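Local coordinates for protein dinoflagellate luciferase (Lingulodinium polyedrum, PDB 1VPR) that catalyses the blue-light-emitting oxidation of dinoflagellate luciferin by O2, this chain being the third of its three homologous luciferase domains, at residues Leu106-Asn109 with Asn110-Asp113; Thr231-Ser234 with Gly235-Phe238. All blocks are in the same frame, centred on the assembly; numbering follows the deposited sequence.

Contact 1 of 2, residues Leu106-Asn109 with Asn110-Asp113; sequences LCFN and NFQD
Asn109 and Asp113 meet with amide and carboxylate planes almost perpendicular, 84° apart. Asn109 ND2 gives a nearly straight 2.7 Å hydrogen bond to the syn side of Asp113 OD2, which lies in the amide plane. Asn109 O accepts from both Gln112 N (3.1 Å) and Gln112 NE2 (3.0 Å), which approach from opposite faces of its carbonyl plane. The backbone here is a short left-handed helical turn: residues 108-111 all have phi near +60°, Asn110 N hydrogen-bonds to Leu106 O and Phe111 N to Cys107 O (3.0 Å), both four-residue steps, and Asp113 N to Phe108 O is a wider, five-residue hydrogen bond at its end. Cys107 O stands over one face of the Phe111 ring, offset toward the rim. With chi1 at 57°, Cys107 SG swings between its own N and carbonyl carbon and comes obliquely to the same ring, 4.2 Å from the centroid, a sulfur-aromatic contact. Leu106 CD1 touches Phe111 CE1 at 4.0 Å. Asn110 OD1 takes a weak 3.0 Å hydrogen bond from Leu106 N while its ND2 is held by Arg104 O. Arg274 makes a cation-pi contact with Phe108 and hydrogen-bonds to the carbonyls of Phe111 and Asp113.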
ATOM      1  N   LEU A 106      17.356   3.548  -9.837  1.00 19.21           N
ATOM      2  CA  LEU A 106      15.999   3.842  -9.362  1.00 20.67           C
ATOM      3  C   LEU A 106      15.172   4.690 -10.312  1.00 20.83           C
ATOM      4  O   LEU A 106      15.709   5.489 -11.084  1.00 19.26           O
ATOM      5  CB  LEU A 106      16.047   4.528  -8.008  1.00 20.11           C
ATOM      6  CG  LEU A 106      16.490   3.603  -6.898  1.00 22.88           C
ATOM      7  CD1 LEU A 106      16.805   4.452  -5.686  1.00 26.44           C
ATOM      8  CD2 LEU A 106      15.387   2.597  -6.596  1.00 24.61           C
ATOM      9  N   CYS A 107      13.856   4.496 -10.232  1.00 17.95           N
ATOM     10  CA  CYS A 107      12.878   5.191 -11.057  1.00 17.90           C
ATOM     11  C   CYS A 107      12.979   6.692 -10.902  1.00 16.10           C
ATOM     12  O   CYS A 107      13.617   7.195  -9.974  1.00 17.27           O
ATOM     13  CB  CYS A 107      11.457   4.745 -10.667  1.00 16.99           C
ATOM     14  SG  CYS A 107      11.105   5.021  -8.885  1.00 18.21           S
ATOM     15  N   PHE A 108      12.335   7.397 -11.824  1.00 18.27           N
ATOM     16  CA  PHE A 108      12.301   8.867 -11.843  1.00 18.40           C
ATOM     17  C   PHE A 108      13.715   9.459 -11.844  1.00 19.41           C
ATOM     18  O   PHE A 108      13.941  10.531 -11.288  1.00 19.76           O
ATOM     19  CB  PHE A 108      11.520   9.408 -10.637  1.00 18.30           C
ATOM     20  CG  PHE A 108      10.024   9.174 -10.712  1.00 19.58           C
ATOM     21  CD1 PHE A 108       9.445   8.098 -10.054  1.00 18.98           C
ATOM     22  CD2 PHE A 108       9.203  10.033 -11.456  1.00 18.87           C
ATOM     23  CE1 PHE A 108       8.064   7.869 -10.129  1.00 18.78           C
ATOM     24  CE2 PHE A 108       7.818   9.812 -11.539  1.00 19.71           C
ATOM     25  CZ  PHE A 108       7.250   8.721 -10.868  1.00 19.05           C
ATOM     26  N   ASN A 109      14.646   8.755 -12.484  1.00 20.72           N
ATOM     27  CA  ASN A 109      16.045   9.181 -12.537  1.00 24.16           C
ATOM     28  C   ASN A 109      16.573   9.324 -11.118  1.00 23.12           C
ATOM     29  O   ASN A 109      17.155  10.345 -10.755  1.00 23.36           O
ATOM     30  CB  ASN A 109      16.172  10.505 -13.291  1.00 25.20           C
ATOM     31  CG  ASN A 109      15.961  10.322 -14.775  1.00 29.67           C
ATOM     32  OD1 ASN A 109      16.568   9.431 -15.385  1.00 30.27           O
ATOM     33  ND2 ASN A 109      15.103  11.148 -15.370  1.00 30.71           N
ATOM     34  N   ASN A 110      16.352   8.275 -10.323  1.00 21.83           N
ATOM     35  CA  ASN A 110      16.755   8.235  -8.929  1.00 20.52           C
ATOM     36  C   ASN A 110      16.064   9.325  -8.159  1.00 21.68           C
ATOM     37  O   ASN A 110      16.661   9.978  -7.285  1.00 21.68           O
ATOM     38  CB  ASN A 110      18.255   8.379  -8.786  1.00 23.13           C
ATOM     39  CG  ASN A 110      18.982   7.211  -9.346  1.00 24.56           C
ATOM     40  OD1 ASN A 110      18.755   6.066  -8.930  1.00 27.79           O
ATOM     41  ND2 ASN A 110      19.863   7.471 -10.312  1.00 26.79           N
ATOM     42  N   PHE A 111      14.789   9.501  -8.492  1.00 18.26           N
ATOM     43  CA  PHE A 111      13.942  10.490  -7.876  1.00 20.11           C
ATOM     44  C   PHE A 111      14.407  11.938  -8.085  1.00 20.60           C
ATOM     45  O   PHE A 111      13.926  12.845  -7.399  1.00 19.64           O
ATOM     46  CB  PHE A 111      13.804  10.167  -6.384  1.00 20.66           C
ATOM     47  CG  PHE A 111      13.195   8.803  -6.119  1.00 17.83           C
ATOM     48  CD1 PHE A 111      13.943   7.791  -5.536  1.00 19.19           C
ATOM     49  CD2 PHE A 111      11.864   8.556  -6.424  1.00 17.52           C
ATOM     50  CE1 PHE A 111      13.367   6.541  -5.245  1.00 18.45           C
ATOM     51  CE2 PHE A 111      11.275   7.301  -6.137  1.00 17.46           C
ATOM     52  CZ  PHE A 111      12.036   6.301  -5.543  1.00 15.26           C
ATOM     53  N   GLN A 112      15.307  12.158  -9.045  1.00 21.46           N
ATOM     54  CA  GLN A 112      15.791  13.525  -9.314  1.00 24.81           C
ATOM     55  C   GLN A 112      14.843  14.279 -10.242  1.00 24.85           C
ATOM     56  O   GLN A 112      14.950  15.489 -10.401  1.00 24.18           O
ATOM     57  CB  GLN A 112      17.190  13.492  -9.929  1.00 28.78           C
ATOM     58  CG  GLN A 112      18.226  12.837  -9.036  1.00 33.25           C
ATOM     59  CD  GLN A 112      19.584  12.786  -9.690  1.00 36.66           C
ATOM     60  OE1 GLN A 112      20.461  13.588  -9.375  1.00 42.62           O
ATOM     61  NE2 GLN A 112      19.763  11.854 -10.618  1.00 38.61           N
ATOM     62  N   ASP A 113      13.920  13.555 -10.868  1.00 25.36           N
ATOM     63  CA  ASP A 113      12.939  14.182 -11.740  1.00 25.55           C
ATOM     64  C   ASP A 113      12.145  15.163 -10.889  1.00 26.94           C
ATOM     65  O   ASP A 113      11.881  14.905  -9.699  1.00 27.22           O
ATOM     66  CB  ASP A 113      12.003  13.118 -12.322  1.00 27.21           C
ATOM     67  CG  ASP A 113      12.621  12.381 -13.494  1.00 29.20           C
ATOM     68  OD1 ASP A 113      12.177  11.255 -13.811  1.00 26.96           O
ATOM     69  OD2 ASP A 113      13.556  12.941 -14.113  1.00 30.46           O
TER

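Contact 2 of 2, residues Thr231-Ser234 with Gly235-Phe238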
ATOM      1  N   THR A 231      -7.845  -3.889  -6.742  1.00 15.66           N
ATOM      2  CA  THR A 231      -7.478  -4.335  -8.085  1.00 17.03           C
ATOM      3  C   THR A 231      -7.226  -3.066  -8.897  1.00 15.97           C
ATOM      4  O   THR A 231      -7.994  -2.102  -8.813  1.00 16.13           O
ATOM      5  CB  THR A 231      -8.626  -5.123  -8.767  1.00 17.79           C
ATOM      6  OG1 THR A 231      -8.845  -6.358  -8.070  1.00 20.52           O
ATOM      7  CG2 THR A 231      -8.271  -5.455 -10.201  1.00 17.51           C
ATOM      8  N   TRP A 232      -6.160  -3.062  -9.686  1.00 14.13           N
ATOM      9  CA  TRP A 232      -5.863  -1.894 -10.499  1.00 15.08           C
ATOM     10  C   TRP A 232      -5.244  -2.301 -11.827  1.00 15.34           C
ATOM     11  O   TRP A 232      -4.924  -3.468 -12.044  1.00 14.10           O
ATOM     12  CB  TRP A 232      -4.929  -0.921  -9.735  1.00 14.10           C
ATOM     13  CG  TRP A 232      -3.803  -1.550  -8.972  1.00 13.48           C
ATOM     14  CD1 TRP A 232      -3.711  -1.688  -7.604  1.00 15.40           C
ATOM     15  CD2 TRP A 232      -2.625  -2.178  -9.512  1.00 15.19           C
ATOM     16  NE1 TRP A 232      -2.566  -2.364  -7.266  1.00 15.75           N
ATOM     17  CE2 TRP A 232      -1.880  -2.682  -8.413  1.00 15.91           C
ATOM     18  CE3 TRP A 232      -2.129  -2.368 -10.810  1.00 14.99           C
ATOM     19  CZ2 TRP A 232      -0.668  -3.367  -8.575  1.00 18.74           C
ATOM     20  CZ3 TRP A 232      -0.917  -3.054 -10.972  1.00 14.83           C
ATOM     21  CH2 TRP A 232      -0.205  -3.544  -9.860  1.00 16.74           C
ATOM     22  N   LYS A 233      -5.096  -1.341 -12.733  1.00 14.77           N
ATOM     23  CA  LYS A 233      -4.488  -1.631 -14.026  1.00 14.33           C
ATOM     24  C   LYS A 233      -3.398  -0.593 -14.306  1.00 13.08           C
ATOM     25  O   LYS A 233      -3.543   0.598 -13.971  1.00 12.45           O
ATOM     26  CB  LYS A 233      -5.546  -1.617 -15.147  1.00 13.26           C
ATOM     27  CG  LYS A 233      -4.953  -1.842 -16.562  1.00 14.41           C
ATOM     28  CD  LYS A 233      -6.059  -1.916 -17.640  1.00 14.94           C
ATOM     29  CE  LYS A 233      -5.441  -2.145 -19.015  1.00 13.80           C
ATOM     30  NZ  LYS A 233      -6.432  -2.655 -19.998  1.00 13.67           N
ATOM     31  N   SER A 234      -2.306  -1.060 -14.903  1.00 13.98           N
ATOM     32  CA  SER A 234      -1.179  -0.203 -15.262  1.00 13.28           C
ATOM     33  C   SER A 234      -1.684   1.106 -15.870  1.00 12.91           C
ATOM     34  O   SER A 234      -2.463   1.093 -16.813  1.00 15.34           O
ATOM     35  CB  SER A 234      -0.305  -0.945 -16.277  1.00 15.72           C
ATOM     36  OG  SER A 234       0.831  -0.198 -16.653  1.00 16.19           O
ATOM     37  N   GLY A 235      -1.258   2.233 -15.305  1.00 14.31           N
ATOM     38  CA  GLY A 235      -1.629   3.544 -15.828  1.00 15.60           C
ATOM     39  C   GLY A 235      -2.968   4.118 -15.375  1.00 18.09           C
ATOM     40  O   GLY A 235      -3.331   5.239 -15.787  1.00 15.43           O
ATOM     41  N   HIS A 236      -3.697   3.382 -14.526  1.00 14.79           N
ATOM     42  CA  HIS A 236      -5.002   3.845 -14.055  1.00 13.64           C
ATOM     43  C   HIS A 236      -5.044   4.087 -12.558  1.00 13.03           C
ATOM     44  O   HIS A 236      -4.479   3.333 -11.779  1.00 13.87           O
ATOM     45  CB  HIS A 236      -6.086   2.837 -14.470  1.00 15.02           C
ATOM     46  CG  HIS A 236      -6.290   2.758 -15.956  1.00 16.47           C
ATOM     47  ND1 HIS A 236      -7.167   3.582 -16.629  1.00 16.64           N
ATOM     48  CD2 HIS A 236      -5.690   1.991 -16.903  1.00 16.25           C
ATOM     49  CE1 HIS A 236      -7.108   3.320 -17.926  1.00 17.42           C
ATOM     50  NE2 HIS A 236      -6.220   2.358 -18.118  1.00 16.06           N
ATOM     51  N   TYR A 237      -5.726   5.158 -12.164  1.00 10.98           N
ATOM     52  CA  TYR A 237      -5.827   5.557 -10.763  1.00 11.97           C
ATOM     53  C   TYR A 237      -6.658   4.633  -9.885  1.00 11.19           C
ATOM     54  O   TYR A 237      -7.539   3.907 -10.346  1.00 12.05           O
ATOM     55  CB  TYR A 237      -6.457   6.961 -10.654  1.00 11.96           C
ATOM     56  CG  TYR A 237      -5.471   8.105 -10.558  1.00 14.70           C
ATOM     57  CD1 TYR A 237      -5.087   8.821 -11.686  1.00 13.98           C
ATOM     58  CD2 TYR A 237      -4.939   8.474  -9.334  1.00 13.00           C
ATOM     59  CE1 TYR A 237      -4.197   9.881 -11.589  1.00 14.46           C
ATOM     60  CE2 TYR A 237      -4.051   9.520  -9.225  1.00 15.88           C
ATOM     61  CZ  TYR A 237      -3.687  10.217 -10.359  1.00 15.29           C
ATOM     62  OH  TYR A 237      -2.808  11.247 -10.240  1.00 15.25           O
ATOM     63  N   PHE A 238      -6.347   4.652  -8.602  1.00 12.21           N
ATOM     64  CA  PHE A 238      -7.141   3.924  -7.644  1.00 13.54           C
ATOM     65  C   PHE A 238      -7.032   4.704  -6.358  1.00 12.58           C
ATOM     66  O   PHE A 238      -6.132   5.524  -6.167  1.00 14.20           O
ATOM     67  CB  PHE A 238      -6.750   2.428  -7.520  1.00 12.27           C
ATOM     68  CG  PHE A 238      -5.342   2.170  -7.059  1.00 13.39           C
ATOM     69  CD1 PHE A 238      -5.092   1.781  -5.750  1.00 10.85           C
ATOM     70  CD2 PHE A 238      -4.279   2.247  -7.954  1.00 10.44           C
ATOM     71  CE1 PHE A 238      -3.789   1.460  -5.332  1.00 12.47           C
ATOM     72  CE2 PHE A 238      -2.991   1.931  -7.557  1.00 10.21           C
ATOM     73  CZ  PHE A 238      -2.743   1.531  -6.235  1.00 12.31           C
TER
HETATM   74  O   HOH W   1      -2.654   1.416 -11.328  1.00 11.16           O
HETATM   75  O   HOH W   2      -7.019   1.010 -11.818  1.00 13.11           O
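This is a tight turn between strands 229-233 and 237-241, the two edge strands of the ten-stranded antiparallel sheet of the catalytic domain, which is curled into a barrel so that its edges meet here. Lys233 to His236 form a type II beta turn, closed by a 2.8 Å hydrogen bond from His236 N to Lys233 O. Gly235 takes the positive-phi position (84°) that a type II turn has at its third residue. Beyond the turn the strands part, and waters bridge them: one lies within hydrogen-bonding distance of Lys233 O and His236 O, while the other accepts from Lys233 N and reaches Tyr237 O at 3.3 Å. Such a gap between the fourth and fifth strands is a hallmark of the fatty-acid-binding-protein barrels in the calycin superfamily. Trp232 and Phe238 span it with an offset stack, the five-membered ring and the phenyl ring tilted by 23° with centroids 4.4 Å apart. Trp232 CD1 sits over the centre of the Phe238 face, 3.6 Å from Phe238 CZ. Both CG atoms lie between backbone N and carbonyl carbon, which brings the two rings alongside each other on one side of the hairpin. Lys233 and His236 also run alongside each other, Lys233 CG 3.9 Å from His236 CD2; His236 ND1 hydrogen-bonds to Asp321 OD2, which helps set the rotation of the imidazole. Strand 215-219 pairs with Trp232 through Cys216, strand 247-253 pairs with Gly235 and Phe238 through Trp252 and Gly250, and helix 321-324 supplies Asp321 to both His236 and Tyr237 N.

Overall arrangement
Contacts 1 and 2 are both local, each formed where the chain turns within the catalytic domain. They lie on different elements, their centres 21 Å and their nearest atoms about 10 Å apart, but both reach strand 259-266. Contact 1 lies farther from the centre of the chain and is partly buried, its apolar residues set against strands 259-266, 285-294 and 297-307 while Asn109 and Gln112 are exposed. Contact 2 is buried and belongs to the sheet itself, joining its two end strands. Their chemistry follows: backbone hydrogen bonds, with side-chain amides and a carboxylate, close the left-handed turn of 106-113, whereas 231-238 relies on a type II turn with glycine at its third position, stacked rings and bridging waters.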